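Local coordinates for protein Baccell_00875 (Bacteroides cellulosilyticus DSM 14838, PDB 5NO8) that is a polysaccharide lyase that probably removes the L-rhamnose caps linked to glucuronic acid in complex arabinogalactan proteins, at residues V403-L408 with Y686-N691; I592-G597 with F606-P611; F600-L605 with D674-D679. One frame throughout, in Å; residues are numbered along the deposited sequence.

Interaction 1 of 3, residues V403-L408 with Y686-N691; sequences VKQYLL and YYLLVN
Lys404 reaches across to 686-691 with an ammonium group held by several partners: NZ donates to Val685 O just before that segment, to Leu694 O at the chain end, and to a bound glycerol that probably comes from the crystallisation liquor. The setting is helix-helix packing within the alpha-helical part of the protein, where helix 396-409 meets the last helix, 682-692. The segment axes approach to 10.7 Å and run in the same general sense, 45° apart. No hydrogen bond joins the two segments; side chains make the contact.

With CG anti to the carbonyl carbon (chi1 -70°) and the chain extended beyond it, Lys404 spans the interface, and its NZ comes to 4.0 Å from Leu689 CB. Leu688 runs antiparallel alongside it, with its CD1 3.9 Å from Lys404 CB and its own CB 4.1 Å from Lys404 CD. The methylenes thus pack on leucine while the ammonium group is placed among carbonyl oxygens, whose dipoles probably stabilise it in this buried place. The other branch of Leu688 serves a second partner: its CD2 lies 4.0 Å from Leu408 CD1, at the more exposed margin.

Helix 338-352 touches both helices, through Gln405 and Tyr687, whereas Leu689 packs on helix 615-629. Near the end of helix 682-692, Asn691 ND2 sits over the centre of the Tyr687 ring and gives a 3.1 Å bond to Tyr687 O, which Asn691 N reaches from the opposite face of the carbonyl plane.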
# COMPACT_ATOMS: atom_id res chain seq x y z
N VAL A 403 -4.25 16.55 19.41
CA VAL A 403 -5.01 17.80 19.24
C VAL A 403 -6.38 17.55 18.65
O VAL A 403 -7.38 18.09 19.14
CB VAL A 403 -4.30 18.83 18.32
CG1 VAL A 403 -5.20 20.05 18.14
CG2 VAL A 403 -2.98 19.23 18.89
N LYS A 404 -6.47 16.78 17.56
CA LYS A 404 -7.75 16.58 16.91
C LYS A 404 -8.70 15.89 17.89
O LYS A 404 -9.86 16.27 17.98
CB LYS A 404 -7.61 15.80 15.60
CG LYS A 404 -6.92 16.62 14.53
CD LYS A 404 -6.97 15.97 13.18
CE LYS A 404 -6.18 16.79 12.17
NZ LYS A 404 -6.48 16.32 10.80
N GLN A 405 -8.20 14.91 18.63
CA GLN A 405 -9.03 14.21 19.61
C GLN A 405 -9.42 15.15 20.78
O GLN A 405 -10.54 15.11 21.28
CB GLN A 405 -8.33 12.96 20.15
CG GLN A 405 -9.24 12.07 21.01
CD GLN A 405 -10.35 11.33 20.28
OE1 GLN A 405 -10.65 11.56 19.11
NE2 GLN A 405 -11.00 10.44 21.01
N TYR A 406 -8.52 16.03 21.18
CA TYR A 406 -8.86 17.07 22.14
C TYR A 406 -9.99 17.95 21.65
O TYR A 406 -10.93 18.28 22.40
CB TYR A 406 -7.62 17.91 22.50
CG TYR A 406 -8.05 19.04 23.40
CD1 TYR A 406 -8.23 18.82 24.76
CD2 TYR A 406 -8.39 20.27 22.87
CE1 TYR A 406 -8.72 19.84 25.59
CE2 TYR A 406 -8.86 21.30 23.69
CZ TYR A 406 -9.02 21.08 25.04
OH TYR A 406 -9.50 22.09 25.85
N LEU A 407 -9.95 18.35 20.39
CA LEU A 407 -10.97 19.25 19.86
C LEU A 407 -12.37 18.60 19.89
O LEU A 407 -13.38 19.31 20.00
CB LEU A 407 -10.63 19.74 18.46
CG LEU A 407 -9.38 20.63 18.37
CD1 LEU A 407 -9.06 20.90 16.91
CD2 LEU A 407 -9.61 21.92 19.14
N LEU A 408 -12.42 17.26 19.83
CA LEU A 408 -13.66 16.52 19.91
C LEU A 408 -14.12 16.27 21.32
O LEU A 408 -15.31 16.41 21.62
CB LEU A 408 -13.51 15.17 19.16
CG LEU A 408 -13.39 15.33 17.66
CD1 LEU A 408 -12.89 14.03 17.04
CD2 LEU A 408 -14.74 15.69 17.05
N TYR A 686 -5.61 11.59 9.47
CA TYR A 686 -6.34 11.68 8.23
C TYR A 686 -7.75 11.08 8.31
O TYR A 686 -8.66 11.54 7.60
CB TYR A 686 -5.50 11.13 7.08
CG TYR A 686 -4.43 12.14 6.71
CD1 TYR A 686 -4.78 13.35 6.13
CD2 TYR A 686 -3.11 11.92 7.03
CE1 TYR A 686 -3.81 14.29 5.80
CE2 TYR A 686 -2.14 12.86 6.70
CZ TYR A 686 -2.50 14.03 6.08
OH TYR A 686 -1.53 14.94 5.75
N TYR A 687 -7.93 10.08 9.18
CA TYR A 687 -9.25 9.55 9.45
C TYR A 687 -10.17 10.68 9.95
O TYR A 687 -11.29 10.82 9.50
CB TYR A 687 -9.19 8.43 10.49
CG TYR A 687 -10.52 7.83 10.76
CD1 TYR A 687 -11.40 8.40 11.66
CD2 TYR A 687 -10.95 6.70 10.05
CE1 TYR A 687 -12.66 7.86 11.89
CE2 TYR A 687 -12.20 6.17 10.27
CZ TYR A 687 -13.04 6.76 11.19
OH TYR A 687 -14.30 6.21 11.36
N LEU A 688 -9.65 11.47 10.87
CA LEU A 688 -10.41 12.58 11.46
C LEU A 688 -10.59 13.76 10.51
O LEU A 688 -11.61 14.43 10.58
CB LEU A 688 -9.81 13.02 12.78
CG LEU A 688 -9.90 11.93 13.86
CD1 LEU A 688 -9.14 12.30 15.08
CD2 LEU A 688 -11.35 11.61 14.23
N LEU A 689 -9.64 13.98 9.60
CA LEU A 689 -9.86 14.92 8.51
C LEU A 689 -11.02 14.52 7.62
O LEU A 689 -11.97 15.28 7.39
CB LEU A 689 -8.58 15.07 7.66
CG LEU A 689 -8.76 16.02 6.46
CD1 LEU A 689 -8.84 17.46 6.98
CD2 LEU A 689 -7.60 15.85 5.51
N VAL A 690 -10.97 13.28 7.13
CA VAL A 690 -11.93 12.79 6.18
C VAL A 690 -13.33 12.74 6.77
O VAL A 690 -14.28 13.09 6.08
CB VAL A 690 -11.53 11.39 5.67
CG1 VAL A 690 -12.67 10.68 4.97
CG2 VAL A 690 -10.32 11.52 4.76
N ASN A 691 -13.44 12.30 8.03
CA ASN A 691 -14.74 12.04 8.63
C ASN A 691 -15.33 13.23 9.37
O ASN A 691 -16.54 13.30 9.52
CB ASN A 691 -14.69 10.81 9.50
CG ASN A 691 -14.70 9.56 8.67
OD1 ASN A 691 -15.71 9.27 8.01
ND2 ASN A 691 -13.56 8.88 8.57

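Interaction 2 of 3, residues I592-G597 with F606-P611; sequences IRHWDG and FGDTFP
Ile592 and Phe610 run alongside each other in the same sense, with Ile592 CG1 3.9 Å from Phe610 CZ and Ile592 CA 3.8 Å from Phe610 CE1. An alanine in place of Phe610 would take away the ring and is likely to open a gap beside Ile592, whose CG1 would lose its apolar neighbour. A second apolar contact is made by Phe606, whose CD1 lies 4.1 Å from the methylene CB of Trp595; the edge of the Phe606 ring faces His594 O, and His598 stacks on it.

Between these contacts the backbones are joined directly. Thr609 N gives Arg593 O a nearly straight bond of 2.9 Å (171°), and Gly607 N meets His594 O from above the carbonyl plane. His594 and Trp595 both hold CG between the backbone N and the carbonyl carbon (chi1 59° and 56°), which brings Trp595 CE3 over one face of the imidazole, toward its rim and 3.3 Å above its plane. Trp595 CZ2 lies over one face of the Arg593 guanidinium, toward its rim. That group makes a salt bridge, with Arg593 NH2 2.9 Å from Asp596 OD2 on its syn lone pair, and another from NH1 to Glu541. Water 1 accepts from Asp596 N, donates to Asp596 OD2, and is bonded to Thr609 OG1 at 2.8 Å, tying the threonine to the first turn of helix 596-600.

Arg593, Trp595 and Asp596 also hydrogen-bond a glycerol, probably from the crystallisation liquor; such molecules often mark pockets, so the groups beside the Trp595 N-cap may belong to a sugar-binding site.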
# COMPACT_ATOMS: atom_id res chain seq x y z
N ILE A 592 -0.06 0.98 -3.14
CA ILE A 592 1.14 0.19 -3.10
C ILE A 592 2.25 1.00 -2.46
O ILE A 592 2.57 2.10 -2.91
CB ILE A 592 1.60 -0.23 -4.50
CG1 ILE A 592 0.58 -1.16 -5.17
CG2 ILE A 592 2.98 -0.92 -4.41
CD1 ILE A 592 0.78 -1.28 -6.67
N ARG A 593 2.78 0.47 -1.37
CA ARG A 593 3.96 0.97 -0.67
C ARG A 593 4.69 -0.28 -0.18
O ARG A 593 4.06 -1.29 0.14
CB ARG A 593 3.57 1.88 0.49
CG ARG A 593 2.67 3.04 0.09
CD ARG A 593 2.32 4.02 1.22
NE ARG A 593 3.52 4.48 1.90
CZ ARG A 593 4.35 5.43 1.44
NH1 ARG A 593 4.06 6.12 0.35
NH2 ARG A 593 5.45 5.70 2.10
N HIS A 594 6.01 -0.25 -0.17
CA HIS A 594 6.77 -1.49 0.03
C HIS A 594 8.18 -1.32 0.62
O HIS A 594 9.03 -2.19 0.46
CB HIS A 594 6.80 -2.31 -1.26
CG HIS A 594 7.40 -1.61 -2.44
ND1 HIS A 594 8.74 -1.24 -2.50
CD2 HIS A 594 6.85 -1.20 -3.60
CE1 HIS A 594 8.97 -0.65 -3.65
NE2 HIS A 594 7.86 -0.64 -4.36
N TRP A 595 8.39 -0.27 1.39
CA TRP A 595 9.70 -0.02 2.01
C TRP A 595 9.70 0.42 3.48
O TRP A 595 10.75 0.36 4.13
CB TRP A 595 10.46 1.01 1.15
CG TRP A 595 9.69 2.24 0.99
CD1 TRP A 595 9.69 3.33 1.81
CD2 TRP A 595 8.77 2.52 -0.06
NE1 TRP A 595 8.81 4.27 1.33
CE2 TRP A 595 8.22 3.78 0.20
CE3 TRP A 595 8.35 1.82 -1.18
CZ2 TRP A 595 7.28 4.35 -0.64
CZ3 TRP A 595 7.41 2.37 -2.00
CH2 TRP A 595 6.87 3.63 -1.72
N ASP A 596 8.56 0.83 4.03
CA ASP A 596 8.59 1.46 5.35
C ASP A 596 8.85 0.50 6.49
O ASP A 596 9.31 0.93 7.55
CB ASP A 596 7.31 2.27 5.59
CG ASP A 596 7.25 3.50 4.73
OD1 ASP A 596 8.10 4.38 4.97
OD2 ASP A 596 6.40 3.57 3.79
N GLY A 597 8.58 -0.79 6.30
CA GLY A 597 8.96 -1.80 7.28
C GLY A 597 10.45 -1.83 7.56
O GLY A 597 10.87 -2.14 8.68
N PHE A 606 12.13 -4.86 4.21
CA PHE A 606 11.60 -4.35 2.96
C PHE A 606 10.47 -5.28 2.52
O PHE A 606 10.43 -6.44 2.92
CB PHE A 606 12.66 -4.33 1.86
CG PHE A 606 13.62 -3.18 1.95
CD1 PHE A 606 13.23 -1.92 1.59
CD2 PHE A 606 14.93 -3.39 2.40
CE1 PHE A 606 14.11 -0.84 1.67
CE2 PHE A 606 15.82 -2.33 2.47
CZ PHE A 606 15.41 -1.05 2.11
N GLY A 607 9.59 -4.76 1.71
CA GLY A 607 8.50 -5.52 1.13
C GLY A 607 7.15 -4.87 1.33
O GLY A 607 7.01 -3.93 2.14
N ASP A 608 6.15 -5.39 0.63
CA ASP A 608 4.82 -4.75 0.56
C ASP A 608 4.22 -4.55 1.95
O ASP A 608 4.12 -5.50 2.71
CB ASP A 608 3.82 -5.60 -0.22
CG ASP A 608 4.20 -5.78 -1.69
OD1 ASP A 608 5.18 -5.19 -2.14
OD2 ASP A 608 3.49 -6.55 -2.36
N THR A 609 3.86 -3.30 2.25
CA THR A 609 3.23 -2.93 3.50
C THR A 609 1.82 -2.55 3.09
O THR A 609 1.61 -1.57 2.35
CB THR A 609 3.93 -1.70 4.12
OG1 THR A 609 3.98 -0.67 3.11
CG2 THR A 609 5.29 -2.02 4.52
N PHE A 610 0.84 -3.34 3.51
CA PHE A 610 -0.54 -3.12 3.16
C PHE A 610 -1.42 -3.32 4.40
O PHE A 610 -1.65 -4.46 4.77
CB PHE A 610 -0.99 -4.12 2.12
CG PHE A 610 -0.59 -3.81 0.71
CD1 PHE A 610 -1.10 -2.70 0.04
CD2 PHE A 610 0.16 -4.73 -0.02
CE1 PHE A 610 -0.83 -2.48 -1.30
CE2 PHE A 610 0.47 -4.49 -1.35
CZ PHE A 610 -0.02 -3.38 -1.99
N PRO A 611 -1.90 -2.26 5.04
CA PRO A 611 -1.68 -0.88 4.70
C PRO A 611 -0.44 -0.33 5.35
O PRO A 611 0.07 -0.88 6.35
CB PRO A 611 -2.94 -0.20 5.23
CG PRO A 611 -3.31 -1.00 6.42
CD PRO A 611 -2.82 -2.40 6.19
O HOH W 1 6.08 1.13 2.74
O HOH W 2 8.70 -2.49 3.96

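Interaction 3 of 3, residues F600-L605 with D674-D679; sequences FGKREL and DPYAND
Asp674 turns its carboxylate into the backbone of 600-605, and CG lying anti to the backbone N (chi1 -168°) sends it there. OD1 accepts from Lys602 N at 2.8 Å on its syn side, while Asp674 OD2 uses its syn lone pair for Arg603 N at 3.0 Å. Water 3 also donates to OD2. The approach is so close that a beta carbon on Gly601 would probably collide with Asp674 OD2.

Beside this grip, Lys602 CB stands 3.6 Å from the centroid of the Tyr676 ring, a CH-pi contact squarely over the face, the lysine chain running over that face across the long direction of the tyrosine side chain. Farther along, Asn678 ND2 bonds Phe600 O at 3.0 Å, in the carbonyl plane and on a lone pair, and Asp679 OD2 lies over one face of the Phe600 ring.

In a second shell, Lys602 NZ makes salt bridges to Asp370 and Glu372, Arg395 binds Asn678 OD1, and Tyr613 OH bonds Asp679 OD2. The Asp674 carboxylate itself is positioned by an Asx turn, its OD1 also taking Tyr676 N at 3.0 Å on the anti side, in the interrupted strand 672-677 of a four-stranded antiparallel sheet.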
# COMPACT_ATOMS: atom_id res chain seq x y z
N PHE A 600 11.38 2.04 9.27
CA PHE A 600 10.64 2.40 10.50
C PHE A 600 10.36 1.27 11.48
O PHE A 600 10.15 1.52 12.66
CB PHE A 600 9.35 3.10 10.09
CG PHE A 600 9.58 4.40 9.40
CD1 PHE A 600 9.78 4.46 8.03
CD2 PHE A 600 9.66 5.59 10.13
CE1 PHE A 600 10.02 5.66 7.40
CE2 PHE A 600 9.90 6.79 9.50
CZ PHE A 600 10.10 6.83 8.13
N GLY A 601 10.40 0.02 11.02
CA GLY A 601 9.96 -1.11 11.84
C GLY A 601 11.06 -1.75 12.64
O GLY A 601 12.25 -1.61 12.31
N LYS A 602 10.66 -2.48 13.68
CA LYS A 602 11.58 -3.31 14.43
C LYS A 602 12.20 -4.44 13.59
O LYS A 602 13.38 -4.76 13.76
CB LYS A 602 10.87 -3.98 15.61
CG LYS A 602 11.86 -4.62 16.58
CD LYS A 602 11.17 -5.09 17.84
CE LYS A 602 12.15 -5.50 18.92
NZ LYS A 602 11.44 -6.26 19.98
N ARG A 603 11.40 -5.05 12.72
CA ARG A 603 11.86 -6.23 11.95
C ARG A 603 12.68 -5.86 10.71
O ARG A 603 13.26 -6.76 10.07
CB ARG A 603 10.67 -7.07 11.53
CG ARG A 603 9.88 -7.66 12.69
CD ARG A 603 10.64 -8.69 13.50
NE ARG A 603 9.76 -9.17 14.57
CZ ARG A 603 8.73 -10.02 14.42
NH1 ARG A 603 8.44 -10.56 13.23
NH2 ARG A 603 8.00 -10.34 15.48
N GLU A 604 12.67 -4.57 10.35
CA GLU A 604 13.51 -3.99 9.28
C GLU A 604 13.33 -4.71 7.93
O GLU A 604 14.28 -4.88 7.18
CB GLU A 604 14.98 -3.96 9.73
CG GLU A 604 15.18 -3.15 11.01
CD GLU A 604 16.63 -3.03 11.44
OE1 GLU A 604 17.51 -3.67 10.81
OE2 GLU A 604 16.90 -2.27 12.40
N LEU A 605 12.11 -5.14 7.65
CA LEU A 605 11.82 -5.88 6.41
C LEU A 605 11.35 -4.95 5.29
O LEU A 605 10.27 -4.36 5.39
CB LEU A 605 10.73 -6.92 6.64
CG LEU A 605 11.08 -8.38 6.86
CD1 LEU A 605 9.79 -9.19 6.93
CD2 LEU A 605 11.94 -8.90 5.73
N ASP A 674 4.28 -5.17 12.25
CA ASP A 674 5.54 -4.86 12.89
C ASP A 674 5.32 -4.42 14.34
O ASP A 674 4.38 -3.67 14.62
CB ASP A 674 6.29 -3.78 12.14
CG ASP A 674 7.72 -3.65 12.63
OD1 ASP A 674 7.90 -2.97 13.66
OD2 ASP A 674 8.60 -4.31 12.01
N PRO A 675 6.14 -4.93 15.28
CA PRO A 675 5.89 -4.66 16.68
C PRO A 675 6.23 -3.26 17.20
O PRO A 675 6.04 -3.04 18.39
CB PRO A 675 6.73 -5.71 17.40
CG PRO A 675 7.76 -6.12 16.44
CD PRO A 675 7.15 -5.98 15.09
N TYR A 676 6.75 -2.36 16.37
CA TYR A 676 6.92 -0.97 16.78
C TYR A 676 5.67 -0.17 16.46
O TYR A 676 5.16 -0.26 15.35
CB TYR A 676 8.10 -0.25 16.08
CG TYR A 676 9.49 -0.52 16.63
CD1 TYR A 676 9.71 -1.23 17.82
CD2 TYR A 676 10.61 -0.02 15.96
CE1 TYR A 676 11.00 -1.45 18.31
CE2 TYR A 676 11.91 -0.25 16.45
CZ TYR A 676 12.08 -0.97 17.61
OH TYR A 676 13.35 -1.21 18.10
N ALA A 677 5.24 0.65 17.41
CA ALA A 677 4.43 1.83 17.09
C ALA A 677 5.43 2.96 16.85
O ALA A 677 6.22 3.32 17.74
CB ALA A 677 3.50 2.18 18.21
N ASN A 678 5.43 3.47 15.63
CA ASN A 678 6.35 4.50 15.24
C ASN A 678 5.57 5.70 14.75
O ASN A 678 5.23 6.58 15.55
CB ASN A 678 7.37 3.88 14.24
CG ASN A 678 8.48 4.84 13.89
OD1 ASN A 678 8.25 6.04 13.89
ND2 ASN A 678 9.69 4.32 13.57
N ASP A 679 5.22 5.74 13.47
CA ASP A 679 4.67 6.91 12.82
C ASP A 679 3.21 6.80 12.30
O ASP A 679 2.68 7.73 11.72
CB ASP A 679 5.63 7.38 11.67
CG ASP A 679 6.13 6.25 10.75
OD1 ASP A 679 6.11 5.03 11.11
OD2 ASP A 679 6.54 6.61 9.61
O HOH W 3 9.28 -4.87 9.34

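Overall arrangement
Along the chain the segments come in the order 403-408, 592-597, 600-605, 606-611, 674-679 and 686-691, so interaction 1 encloses the other two in sequence, while interactions 2 and 3 interleave. Those two have centres about 11 Å apart and share the chain from helix 596-600 into the loop that follows: one closes that loop on itself, the other fastens it to strand 672-677. Interaction 1 stands apart, its centre about 25 Å from that of interaction 2 and about 24 Å from that of interaction 3, yet helix 682-692 directly follows strand 672-677. The C-terminal region thus connects the loop region, where a glycerol is bound, to the packed helices around helix 682-692.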